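Local coordinates for putative polyketide cyclase (PDB 3K0Z), which is of unknown function but probably acts as a polyketide cyclase, being a putative lipoprotein of the SnoaL-like family in the NTF2 clan, at residues P56-P69 / D134-N146. Residues are numbered along the deposited sequence; the frame is centred on the assembly and turned at random. Where two conformers were deposited one is given.
Sequences PQTVTENFFDHTLP and DGKITEDWHLEDN
Residues Phe-63 to Asp-65 run parallel to strand 136-144, their axes 14° apart, as an edge strand of the sheet within this chain, consistent with the NTF2-like fold; Phe-64 N bonds to Thr-138 O, and Asp-140 N to Phe-64 O. Before this comes a first parallel pairing, Ile-137 N to Thr-58 O and Thr-60 N to Ile-137 O, separated from the second by a type I turn from Thr-60 to Phe-63. The extended chain of Lys-136 passes the carbonyl of Val-59 and sets NZ 2.6 Å from Pro-56 O, nearly in line with its C=O bond. Ile-137 CD1 lies beside Thr-58 CG2, while its CG2 meets the edge of the Phe-63 ring through CE1 at 3.9 Å. Helix 30-49 adds Phe-43 against Ile-137 and Val-59.

Where the strand gives way to loop, His-66 lies over Trp-141 in an offset stack, with 4.4 Å between the centroids of its ring and the indole's five-membered ring and planes 12° apart. The imidazole is fixed in rotation by NE2, which gives a 2.7 Å bond to Glu-139 OE1; the oxygen is in the ring plane, but the nitrogen stands above the carboxylate plane. Glu-139 OE2 is bonded to His-131, and Arg-110 of the second subunit makes a cation-pi contact with Trp-141.

On the face that carries Ile-137 and Asp-140, Asp-65, with CG anti to the backbone N (chi1 -178°), presents OD2 to His-142 NE2 at 2.6 Å; NE2 comes from the syn side, tilted out of the carboxylate plane, while OD2 lies in the imidazole plane. Asp-65 OD1 accepts Thr-67 N in an Asx turn, and Thr-67 OG1 receives His-142 N. The other ring nitrogen, His-142 ND1, donates to Glu-144 OE2, 2.7 Å away. Pro-69, packed on His-142, lies about 4 Å from a bound 2-[N-cyclohexylamino]ethane sulfonic acid, probably from the crystallisation liquor, which may mark a pocket. Two carboxylates thus fix the His-142 ring through both nitrogens, and beside it OD1 of Asp-65 and OD1 of Asp-140 bring two acidic oxygens within 3.5 Å.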
# COMPACT_ATOMS: atom_id res chain seq x y z
N PRO A 56 -1.79 -2.21 23.54
CA PRO A 56 -1.91 -3.60 23.89
C PRO A 56 -3.24 -4.26 23.52
O PRO A 56 -3.35 -5.49 23.61
CB PRO A 56 -1.71 -3.59 25.41
CG PRO A 56 -1.89 -2.21 25.85
CD PRO A 56 -1.68 -1.32 24.71
N GLN A 57 -4.26 -3.49 23.14
CA GLN A 57 -5.49 -4.12 22.70
C GLN A 57 -5.43 -4.42 21.21
O GLN A 57 -6.33 -5.06 20.67
CB GLN A 57 -6.69 -3.23 22.99
CG GLN A 57 -6.87 -2.89 24.49
CD GLN A 57 -7.98 -1.90 24.70
OE1 GLN A 57 -9.14 -2.25 24.59
NE2 GLN A 57 -7.63 -0.65 25.04
N THR A 58 -4.39 -3.93 20.53
CA THR A 58 -4.37 -3.91 19.06
C THR A 58 -3.23 -4.71 18.44
O THR A 58 -3.45 -5.42 17.44
CB THR A 58 -4.28 -2.47 18.56
OG1 THR A 58 -5.27 -1.66 19.22
CG2 THR A 58 -4.45 -2.39 17.01
N VAL A 59 -2.03 -4.58 19.01
CA VAL A 59 -0.85 -5.27 18.52
C VAL A 59 -0.29 -6.23 19.58
O VAL A 59 -0.53 -6.04 20.76
CB VAL A 59 0.24 -4.28 17.98
CG1 VAL A 59 -0.42 -3.25 17.02
CG2 VAL A 59 0.98 -3.55 19.12
N THR A 60 0.44 -7.25 19.15
CA THR A 60 1.03 -8.20 20.07
C THR A 60 2.27 -7.56 20.67
O THR A 60 2.84 -6.61 20.13
CB THR A 60 1.44 -9.50 19.38
OG1 THR A 60 2.40 -9.21 18.37
CG2 THR A 60 0.22 -10.18 18.78
N GLU A 61 2.72 -8.10 21.80
CA GLU A 61 3.81 -7.44 22.52
C GLU A 61 5.09 -7.43 21.69
O GLU A 61 5.89 -6.56 21.87
CB GLU A 61 4.05 -8.08 23.89
CG GLU A 61 4.80 -9.37 23.83
N ASN A 62 5.22 -8.40 20.79
CA ASN A 62 6.37 -8.55 19.90
C ASN A 62 6.14 -8.01 18.48
O ASN A 62 6.84 -8.41 17.54
CB ASN A 62 6.76 -10.03 19.85
CG ASN A 62 7.21 -10.53 21.18
OD1 ASN A 62 6.77 -11.59 21.66
ND2 ASN A 62 8.09 -9.77 21.82
N PHE A 63 5.19 -7.09 18.35
CA PHE A 63 4.88 -6.41 17.08
C PHE A 63 6.14 -5.93 16.34
O PHE A 63 7.02 -5.34 16.96
CB PHE A 63 3.96 -5.23 17.35
CG PHE A 63 3.80 -4.30 16.16
CD1 PHE A 63 2.91 -4.59 15.14
CD2 PHE A 63 4.57 -3.16 16.05
CE1 PHE A 63 2.78 -3.72 14.02
CE2 PHE A 63 4.45 -2.30 14.92
CZ PHE A 63 3.58 -2.59 13.93
N PHE A 64 6.20 -6.18 15.04
CA PHE A 64 7.39 -5.89 14.26
C PHE A 64 7.03 -5.18 12.94
O PHE A 64 6.20 -5.67 12.13
CB PHE A 64 8.14 -7.20 13.99
CG PHE A 64 9.49 -7.01 13.40
CD1 PHE A 64 9.65 -6.86 12.05
CD2 PHE A 64 10.60 -6.98 14.21
CE1 PHE A 64 10.90 -6.66 11.51
CE2 PHE A 64 11.84 -6.78 13.67
CZ PHE A 64 11.98 -6.62 12.32
N ASP A 65 7.61 -4.01 12.75
CA ASP A 65 7.43 -3.22 11.54
C ASP A 65 8.55 -3.61 10.58
O ASP A 65 9.75 -3.39 10.85
CB ASP A 65 7.46 -1.71 11.90
CG ASP A 65 7.23 -0.81 10.71
OD1 ASP A 65 7.20 -1.34 9.59
OD2 ASP A 65 7.08 0.44 10.90
N HIS A 66 8.17 -4.22 9.47
CA HIS A 66 9.12 -4.57 8.43
C HIS A 66 9.60 -3.41 7.60
O HIS A 66 10.52 -3.58 6.82
CB HIS A 66 8.50 -5.60 7.49
CG HIS A 66 8.23 -6.90 8.16
ND1 HIS A 66 9.23 -7.81 8.40
CD2 HIS A 66 7.10 -7.43 8.66
CE1 HIS A 66 8.72 -8.86 9.02
NE2 HIS A 66 7.43 -8.66 9.19
N THR A 67 8.98 -2.23 7.73
CA THR A 67 9.30 -1.10 6.87
C THR A 67 9.42 0.17 7.74
O THR A 67 8.68 1.13 7.60
CB THR A 67 8.18 -0.95 5.84
OG1 THR A 67 6.93 -0.85 6.53
CG2 THR A 67 8.10 -2.17 4.87
N LEU A 68 10.39 0.15 8.64
CA LEU A 68 10.46 1.08 9.74
C LEU A 68 10.98 2.39 9.22
O LEU A 68 12.06 2.40 8.66
CB LEU A 68 11.36 0.45 10.79
CG LEU A 68 11.40 0.84 12.24
CD1 LEU A 68 9.99 0.70 12.93
CD2 LEU A 68 12.50 -0.02 12.88
N PRO A 69 10.20 3.50 9.32
CA PRO A 69 10.74 4.81 8.90
C PRO A 69 12.06 5.16 9.59
O PRO A 69 12.32 4.70 10.71
CB PRO A 69 9.63 5.78 9.32
CG PRO A 69 8.40 4.99 9.26
CD PRO A 69 8.80 3.63 9.75
N ASP A 134 -5.23 -14.16 15.63
CA ASP A 134 -6.09 -14.17 16.81
C ASP A 134 -6.51 -12.76 17.21
O ASP A 134 -6.48 -12.42 18.37
CB ASP A 134 -5.38 -14.89 17.95
CG ASP A 134 -5.02 -16.35 17.61
OD1 ASP A 134 -5.84 -17.06 16.96
OD2 ASP A 134 -3.91 -16.81 17.98
N GLY A 135 -6.87 -11.94 16.24
CA GLY A 135 -7.39 -10.62 16.55
C GLY A 135 -6.42 -9.53 16.93
O GLY A 135 -6.86 -8.44 17.32
N LYS A 136 -5.11 -9.83 16.83
CA LYS A 136 -4.10 -8.79 17.00
C LYS A 136 -3.10 -8.73 15.85
O LYS A 136 -2.84 -9.71 15.19
CB LYS A 136 -3.40 -8.91 18.35
CG LYS A 136 -4.36 -8.66 19.51
CD LYS A 136 -3.65 -8.12 20.70
CE LYS A 136 -4.48 -8.24 21.98
NZ LYS A 136 -3.57 -8.01 23.13
N ILE A 137 -2.58 -7.53 15.61
CA ILE A 137 -1.64 -7.30 14.53
C ILE A 137 -0.27 -7.75 15.02
O ILE A 137 0.21 -7.25 16.07
CB ILE A 137 -1.61 -5.81 14.14
CG1 ILE A 137 -3.01 -5.34 13.65
CG2 ILE A 137 -0.49 -5.54 13.11
CD1 ILE A 137 -3.10 -3.75 13.56
N THR A 138 0.37 -8.68 14.31
CA THR A 138 1.68 -9.16 14.71
C THR A 138 2.84 -8.43 14.00
O THR A 138 3.94 -8.31 14.54
CB THR A 138 1.82 -10.64 14.45
OG1 THR A 138 1.75 -10.90 13.05
CG2 THR A 138 0.74 -11.42 15.23
N GLU A 139 2.59 -7.98 12.78
CA GLU A 139 3.62 -7.32 11.99
C GLU A 139 2.97 -6.50 10.85
O GLU A 139 1.78 -6.67 10.53
CB GLU A 139 4.62 -8.35 11.42
CG GLU A 139 3.99 -9.43 10.58
CD GLU A 139 4.93 -10.59 10.20
OE1 GLU A 139 6.12 -10.57 10.48
OE2 GLU A 139 4.47 -11.53 9.57
N ASP A 140 3.73 -5.58 10.27
CA ASP A 140 3.19 -4.83 9.17
C ASP A 140 4.25 -4.35 8.21
O ASP A 140 5.46 -4.42 8.48
CB ASP A 140 2.25 -3.72 9.64
CG ASP A 140 2.97 -2.51 10.24
OD1 ASP A 140 4.11 -2.66 10.63
OD2 ASP A 140 2.38 -1.40 10.31
N TRP A 141 3.74 -3.89 7.08
CA TRP A 141 4.48 -3.28 5.98
C TRP A 141 3.64 -2.09 5.58
O TRP A 141 2.47 -2.24 5.22
CB TRP A 141 4.60 -4.23 4.79
CG TRP A 141 5.24 -5.53 5.05
CD1 TRP A 141 6.53 -5.90 4.74
CD2 TRP A 141 4.61 -6.72 5.57
NE1 TRP A 141 6.72 -7.20 5.06
CE2 TRP A 141 5.57 -7.73 5.57
CE3 TRP A 141 3.32 -7.02 6.01
CZ2 TRP A 141 5.30 -9.03 6.06
CZ3 TRP A 141 3.05 -8.31 6.48
CH2 TRP A 141 4.05 -9.28 6.53
N HIS A 142 4.21 -0.90 5.58
CA HIS A 142 3.40 0.27 5.35
C HIS A 142 4.22 1.37 4.71
O HIS A 142 5.47 1.39 4.77
CB HIS A 142 2.85 0.75 6.70
CG HIS A 142 3.90 1.23 7.64
ND1 HIS A 142 4.22 2.57 7.79
CD2 HIS A 142 4.73 0.55 8.47
CE1 HIS A 142 5.17 2.69 8.69
NE2 HIS A 142 5.51 1.48 9.12
N LEU A 143 3.50 2.30 4.09
CA LEU A 143 4.15 3.45 3.43
C LEU A 143 3.23 4.65 3.48
O LEU A 143 2.03 4.53 3.19
CB LEU A 143 4.44 3.04 1.99
CG LEU A 143 5.56 3.62 1.19
CD1 LEU A 143 6.87 3.81 1.98
CD2 LEU A 143 5.73 2.68 -0.03
N GLU A 144 3.77 5.78 3.93
CA GLU A 144 3.02 7.04 4.01
C GLU A 144 3.63 7.88 2.93
O GLU A 144 4.83 7.75 2.66
CB GLU A 144 3.22 7.72 5.36
CG GLU A 144 2.59 6.97 6.54
CD GLU A 144 3.35 5.73 6.97
OE1 GLU A 144 4.52 5.87 7.37
OE2 GLU A 144 2.75 4.62 6.93
N ASP A 145 2.84 8.73 2.29
CA ASP A 145 3.39 9.56 1.19
C ASP A 145 4.12 10.77 1.80
O ASP A 145 3.62 11.89 1.78
CB ASP A 145 2.26 9.94 0.21
CG ASP A 145 2.76 10.67 -1.03
OD1 ASP A 145 3.99 10.85 -1.18
OD2 ASP A 145 1.91 11.06 -1.85
N ASN A 146 5.31 10.50 2.36
CA ASN A 146 6.08 11.49 3.11
C ASN A 146 6.66 12.61 2.25
O ASN A 146 6.82 13.72 2.73
CB ASN A 146 7.19 10.83 3.94
CG ASN A 146 6.66 9.91 5.06
OD1 ASN A 146 7.02 8.73 5.10
ND2 ASN A 146 5.79 10.44 5.93
O HOH W 1 -7.66 -5.57 18.50
O HOH W 2 5.42 -9.97 15.69
O HOH W 3 7.66 2.90 5.69